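Local coordinates for HmuY protein (Prevotella intermedia, PDB 6R2H) that probably acts as a hemophore-like haem-binding protein of the HmuY family, taking up haem for the bacterium, at residues F73-M87 against K129-K141. Numbering follows the deposited sequence.
Sequences FHITDARTNNGEVLM and KTMLNGEMGKWVK
W139 closes over the hairpin of strands 71-74 and 77-80 in two ways. Its indole NE1-H points to the backbone O of T76 (NE1 to O 3.0 Å), with that oxygen close to the ring plane, and one ring face receives the edge of F73, an edge-to-face pair with planes at 74°. The M136 sulfur approaches the F73 ring obliquely, a Met-aromatic contact, and M136 CG presses on A78 CB (3.7 Å). Together with V85 CG1, which lies against M136 CB, these groups of F73, A78, V85, M136 and W139 form the tightly packed, buried part. At its margin V140 CG1 covers the opposite indole face, while V140 CG2 meets T76 CB at 3.8 Å.

Beside it, the backbone N of N133 donates an almost straight bond to A78 O (2.7 Å, 172°). The N133 carboxamide, turned inward with CG anti to the backbone N (chi1 -172°), lies against V85 CB and CG2. Its OD1 accepts from M136 N, three residues on, an Asx motif that steadies the start of the 3-10 turn 136-138, while ND2 donates to V105 O and D107 OD1 of strand 105-115.

Toward solvent, polar and charged side chains take over. E135, partly exposed and bent at chi2, turns the anti lone pair of OE2 to the backbone N of M87 (3.1 Å), and its OE1 makes a weak salt bridge with the exposed K138 NZ, whose aliphatic CD rests on M87 CE. At the other end the extended, partly exposed R79 lays its CG over M131 O (3.3 Å), and T130 OG1 sits above one face of the guanidinium.

The connection from strand 124-132 to strand 140-141 thereby joins the four-stranded sheet, which holds the hairpin with its type II' turn H74-D77, to the large antiparallel sheet, which holds strand 83-87, in the all-beta HmuY fold.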
loop_
_atom_site.group_PDB
_atom_site.type_symbol
_atom_site.label_atom_id
_atom_site.label_comp_id
_atom_site.label_asym_id
_atom_site.label_seq_id
_atom_site.Cartn_x
_atom_site.Cartn_y
_atom_site.Cartn_z
ATOM N N PHE A 73 2.723 -1.720 2.305
ATOM C CA PHE A 73 2.890 -0.577 1.427
ATOM C C PHE A 73 4.112 -0.764 0.534
ATOM O O PHE A 73 5.159 -1.232 0.977
ATOM C CB PHE A 73 2.932 0.736 2.216
ATOM C CG PHE A 73 1.647 1.053 2.939
ATOM C CD1 PHE A 73 0.623 1.732 2.291
ATOM C CD2 PHE A 73 1.446 0.647 4.253
ATOM C CE1 PHE A 73 -0.567 2.027 2.948
ATOM C CE2 PHE A 73 0.258 0.944 4.910
ATOM C CZ PHE A 73 -0.750 1.619 4.254
ATOM N N HIS A 74 3.916 -0.415 -0.740
ATOM C CA HIS A 74 4.960 -0.303 -1.742
ATOM C C HIS A 74 4.839 1.072 -2.395
ATOM O O HIS A 74 3.940 1.295 -3.205
ATOM C CB HIS A 74 4.827 -1.432 -2.785
ATOM C CG HIS A 74 5.580 -1.158 -4.049
ATOM N ND1 HIS A 74 4.984 -0.602 -5.169
ATOM C CD2 HIS A 74 6.876 -1.347 -4.376
ATOM C CE1 HIS A 74 5.880 -0.478 -6.131
ATOM N NE2 HIS A 74 7.047 -0.929 -5.670
ATOM N N ILE A 75 5.754 1.981 -2.043
ATOM C CA ILE A 75 5.632 3.381 -2.420
ATOM C C ILE A 75 4.285 3.877 -1.886
ATOM O O ILE A 75 4.173 4.112 -0.681
ATOM C CB ILE A 75 5.865 3.603 -3.932
ATOM C CG1 ILE A 75 7.160 2.934 -4.415
ATOM C CG2 ILE A 75 5.832 5.086 -4.285
ATOM C CD1 ILE A 75 8.404 3.396 -3.702
ATOM N N THR A 76 3.256 3.963 -2.737
ATOM C CA THR A 76 1.940 4.399 -2.278
ATOM C C THR A 76 0.898 3.307 -2.500
ATOM O O THR A 76 -0.244 3.461 -2.071
ATOM C CB THR A 76 1.505 5.764 -2.838
ATOM O OG1 THR A 76 1.428 5.706 -4.262
ATOM C CG2 THR A 76 2.429 6.896 -2.452
ATOM N N ASP A 77 1.295 2.209 -3.148
ATOM C CA ASP A 77 0.414 1.062 -3.312
ATOM C C ASP A 77 0.185 0.374 -1.966
ATOM O O ASP A 77 1.090 0.304 -1.140
ATOM C CB ASP A 77 0.994 0.036 -4.289
ATOM C CG ASP A 77 1.553 0.641 -5.561
ATOM O OD1 ASP A 77 0.775 1.260 -6.296
ATOM O OD2 ASP A 77 2.762 0.498 -5.790
ATOM N N ALA A 78 -1.020 -0.181 -1.793
ATOM C CA ALA A 78 -1.447 -0.800 -0.547
ATOM C C ALA A 78 -1.998 -2.204 -0.794
ATOM O O ALA A 78 -2.719 -2.451 -1.762
ATOM C CB ALA A 78 -2.490 0.060 0.121
ATOM N N ARG A 79 -1.668 -3.113 0.129
ATOM C CA ARG A 79 -2.148 -4.483 0.109
ATOM C C ARG A 79 -2.539 -4.860 1.532
ATOM O O ARG A 79 -1.964 -4.344 2.488
ATOM C CB ARG A 79 -1.020 -5.401 -0.362
ATOM C CG ARG A 79 -1.424 -6.845 -0.600
ATOM C CD ARG A 79 -0.158 -7.635 -0.824
ATOM N NE ARG A 79 -0.349 -9.027 -1.207
ATOM C CZ ARG A 79 0.655 -9.896 -1.320
ATOM N NH1 ARG A 79 1.899 -9.504 -1.082
ATOM N NH2 ARG A 79 0.414 -11.153 -1.660
ATOM N N THR A 80 -3.520 -5.758 1.662
ATOM C CA THR A 80 -3.941 -6.242 2.966
ATOM C C THR A 80 -3.721 -7.750 3.025
ATOM O O THR A 80 -3.681 -8.432 1.998
ATOM C CB THR A 80 -5.400 -5.873 3.283
ATOM O OG1 THR A 80 -6.229 -6.714 2.476
ATOM C CG2 THR A 80 -5.740 -4.421 3.009
ATOM N N ASN A 81 -3.554 -8.243 4.256
ATOM C CA ASN A 81 -3.474 -9.662 4.537
ATOM C C ASN A 81 -4.889 -10.182 4.773
ATOM O O ASN A 81 -5.344 -10.247 5.915
ATOM C CB ASN A 81 -2.574 -9.905 5.747
ATOM C CG ASN A 81 -2.239 -11.366 5.918
ATOM O OD1 ASN A 81 -2.756 -12.206 5.190
ATOM N ND2 ASN A 81 -1.382 -11.680 6.869
ATOM N N ASN A 82 -5.584 -10.506 3.675
ATOM C CA ASN A 82 -6.925 -11.061 3.707
ATOM C C ASN A 82 -7.904 -10.076 4.374
ATOM O O ASN A 82 -8.661 -10.439 5.283
ATOM C CB ASN A 82 -6.864 -12.485 4.266
ATOM C CG ASN A 82 -7.850 -13.454 3.644
ATOM O OD1 ASN A 82 -8.502 -13.158 2.640
ATOM N ND2 ASN A 82 -7.963 -14.630 4.240
ATOM N N GLY A 83 -7.894 -8.820 3.903
ATOM C CA GLY A 83 -8.720 -7.765 4.463
ATOM C C GLY A 83 -9.648 -7.126 3.425
ATOM O O GLY A 83 -9.440 -7.255 2.213
ATOM N N GLU A 84 -10.680 -6.436 3.933
ATOM C CA GLU A 84 -11.607 -5.671 3.124
ATOM C C GLU A 84 -11.618 -4.246 3.651
ATOM O O GLU A 84 -11.577 -4.052 4.863
ATOM C CB GLU A 84 -13.006 -6.267 3.250
ATOM C CG GLU A 84 -13.149 -7.636 2.622
ATOM C CD GLU A 84 -14.528 -8.242 2.795
ATOM O OE1 GLU A 84 -14.974 -8.394 3.963
ATOM O OE2 GLU A 84 -15.157 -8.546 1.757
ATOM N N VAL A 85 -11.680 -3.269 2.736
ATOM C CA VAL A 85 -11.461 -1.870 3.082
ATOM C C VAL A 85 -12.664 -1.040 2.628
ATOM O O VAL A 85 -13.236 -1.291 1.564
ATOM C CB VAL A 85 -10.152 -1.323 2.473
ATOM C CG1 VAL A 85 -9.935 0.154 2.771
ATOM C CG2 VAL A 85 -8.947 -2.139 2.907
ATOM N N LEU A 86 -13.030 -0.057 3.463
ATOM C CA LEU A 86 -14.013 0.949 3.114
ATOM C C LEU A 86 -13.464 2.301 3.543
ATOM O O LEU A 86 -13.169 2.491 4.718
ATOM C CB LEU A 86 -15.328 0.658 3.847
ATOM C CG LEU A 86 -16.347 1.800 3.770
ATOM C CD1 LEU A 86 -17.001 1.869 2.391
ATOM C CD2 LEU A 86 -17.398 1.668 4.865
ATOM N N MET A 87 -13.342 3.225 2.585
ATOM C CA MET A 87 -13.022 4.607 2.889
ATOM C C MET A 87 -14.295 5.283 3.401
ATOM O O MET A 87 -15.219 5.514 2.632
ATOM C CB MET A 87 -12.508 5.318 1.635
ATOM C CG MET A 87 -12.021 6.726 1.901
ATOM S SD MET A 87 -11.406 7.607 0.435
ATOM C CE MET A 87 -12.838 7.557 -0.644
ATOM N N LYS A 129 3.260 -8.623 -11.361
ATOM C CA LYS A 129 1.846 -8.888 -11.126
ATOM C C LYS A 129 1.661 -9.375 -9.690
ATOM O O LYS A 129 2.196 -10.416 -9.311
ATOM C CB LYS A 129 1.256 -9.879 -12.139
ATOM C CG LYS A 129 -0.264 -9.933 -12.122
ATOM C CD LYS A 129 -0.872 -10.883 -13.111
ATOM C CE LYS A 129 -2.299 -11.220 -12.737
ATOM N NZ LYS A 129 -2.703 -12.557 -13.238
ATOM N N THR A 130 0.913 -8.596 -8.899
ATOM C CA THR A 130 0.683 -8.899 -7.495
ATOM C C THR A 130 -0.790 -8.663 -7.141
ATOM O O THR A 130 -1.653 -8.770 -8.009
ATOM C CB THR A 130 1.661 -8.113 -6.617
ATOM O OG1 THR A 130 1.465 -8.597 -5.283
ATOM C CG2 THR A 130 1.458 -6.614 -6.725
ATOM N N MET A 131 -1.064 -8.366 -5.862
ATOM C CA MET A 131 -2.402 -8.054 -5.381
ATOM C C MET A 131 -2.357 -6.696 -4.689
ATOM O O MET A 131 -1.472 -6.457 -3.875
ATOM C CB MET A 131 -2.862 -9.096 -4.358
ATOM C CG MET A 131 -3.107 -10.476 -4.942
ATOM S SD MET A 131 -4.608 -10.542 -5.937
ATOM C CE MET A 131 -5.863 -10.865 -4.702
ATOM N N LEU A 132 -3.299 -5.804 -5.017
ATOM C CA LEU A 132 -3.391 -4.533 -4.310
ATOM C C LEU A 132 -4.827 -4.332 -3.863
ATOM O O LEU A 132 -5.735 -4.914 -4.449
ATOM C CB LEU A 132 -2.998 -3.377 -5.236
ATOM C CG LEU A 132 -1.530 -3.239 -5.623
ATOM C CD1 LEU A 132 -1.312 -1.895 -6.304
ATOM C CD2 LEU A 132 -0.597 -3.373 -4.427
ATOM N N ASN A 133 -5.012 -3.481 -2.847
ATOM C CA ASN A 133 -6.339 -3.077 -2.417
ATOM C C ASN A 133 -6.628 -1.680 -2.954
ATOM O O ASN A 133 -5.987 -0.709 -2.538
ATOM C CB ASN A 133 -6.493 -3.051 -0.896
ATOM C CG ASN A 133 -7.932 -2.827 -0.490
ATOM O OD1 ASN A 133 -8.439 -1.703 -0.541
ATOM N ND2 ASN A 133 -8.597 -3.900 -0.092
ATOM N N GLY A 134 -7.616 -1.603 -3.855
ATOM C CA GLY A 134 -7.911 -0.387 -4.592
ATOM C C GLY A 134 -8.415 0.735 -3.685
ATOM O O GLY A 134 -8.076 1.902 -3.890
ATOM N N GLU A 135 -9.232 0.367 -2.685
ATOM C CA GLU A 135 -9.833 1.325 -1.769
ATOM C C GLU A 135 -8.749 1.958 -0.901
ATOM O O GLU A 135 -8.647 3.178 -0.827
ATOM C CB GLU A 135 -10.918 0.646 -0.927
ATOM C CG GLU A 135 -11.844 1.600 -0.197
ATOM C CD GLU A 135 -12.865 2.351 -1.033
ATOM O OE1 GLU A 135 -12.736 2.350 -2.271
ATOM O OE2 GLU A 135 -13.761 2.968 -0.427
ATOM N N MET A 136 -7.944 1.125 -0.236
ATOM C CA MET A 136 -6.929 1.679 0.642
ATOM C C MET A 136 -5.974 2.556 -0.169
ATOM O O MET A 136 -5.446 3.541 0.352
ATOM C CB MET A 136 -6.140 0.601 1.383
ATOM C CG MET A 136 -5.203 1.208 2.417
ATOM S SD MET A 136 -4.765 0.060 3.731
ATOM C CE MET A 136 -6.219 0.240 4.768
ATOM N N GLY A 137 -5.790 2.189 -1.444
ATOM C CA GLY A 137 -4.949 2.916 -2.380
ATOM C C GLY A 137 -5.344 4.387 -2.485
ATOM O O GLY A 137 -4.534 5.209 -2.900
ATOM N N LYS A 138 -6.569 4.719 -2.057
ATOM C CA LYS A 138 -7.079 6.075 -2.158
ATOM C C LYS A 138 -6.523 6.978 -1.055
ATOM O O LYS A 138 -6.870 8.157 -0.994
ATOM C CB LYS A 138 -8.610 6.082 -2.102
ATOM C CG LYS A 138 -9.337 5.503 -3.308
ATOM C CD LYS A 138 -10.816 5.421 -3.043
ATOM C CE LYS A 138 -11.596 4.698 -4.117
ATOM N NZ LYS A 138 -13.045 4.997 -3.995
ATOM N N TRP A 139 -5.658 6.449 -0.187
ATOM C CA TRP A 139 -5.152 7.240 0.930
ATOM C C TRP A 139 -4.392 8.486 0.455
ATOM O O TRP A 139 -4.252 9.466 1.195
ATOM C CB TRP A 139 -4.321 6.371 1.882
ATOM C CG TRP A 139 -2.956 5.997 1.391
ATOM C CD1 TRP A 139 -2.648 5.007 0.500
ATOM C CD2 TRP A 139 -1.706 6.617 1.745
ATOM N NE1 TRP A 139 -1.297 4.970 0.265
ATOM C CE2 TRP A 139 -0.692 5.941 1.023
ATOM C CE3 TRP A 139 -1.343 7.670 2.591
ATOM C CZ2 TRP A 139 0.658 6.280 1.133
ATOM C CZ3 TRP A 139 -0.009 8.000 2.701
ATOM C CH2 TRP A 139 0.977 7.312 1.983
ATOM N N VAL A 140 -3.886 8.420 -0.783
ATOM C CA VAL A 140 -3.336 9.571 -1.474
ATOM C C VAL A 140 -4.147 9.746 -2.748
ATOM O O VAL A 140 -4.508 8.759 -3.387
ATOM C CB VAL A 140 -1.843 9.393 -1.805
ATOM C CG1 VAL A 140 -0.988 9.545 -0.565
ATOM C CG2 VAL A 140 -1.558 8.066 -2.500
ATOM N N LYS A 141 -4.453 11.005 -3.070
ATOM C CA LYS A 141 -5.184 11.349 -4.276
ATOM C C LYS A 141 -4.224 12.090 -5.194
ATOM O O LYS A 141 -3.551 13.033 -4.761
ATOM C CB LYS A 141 -6.384 12.239 -3.940
ATOM C CG LYS A 141 -7.386 12.432 -5.070
ATOM C CD LYS A 141 -8.834 12.342 -4.618
ATOM C CE LYS A 141 -9.821 12.799 -5.669
ATOM N NZ LYS A 141 -9.407 12.358 -7.024
#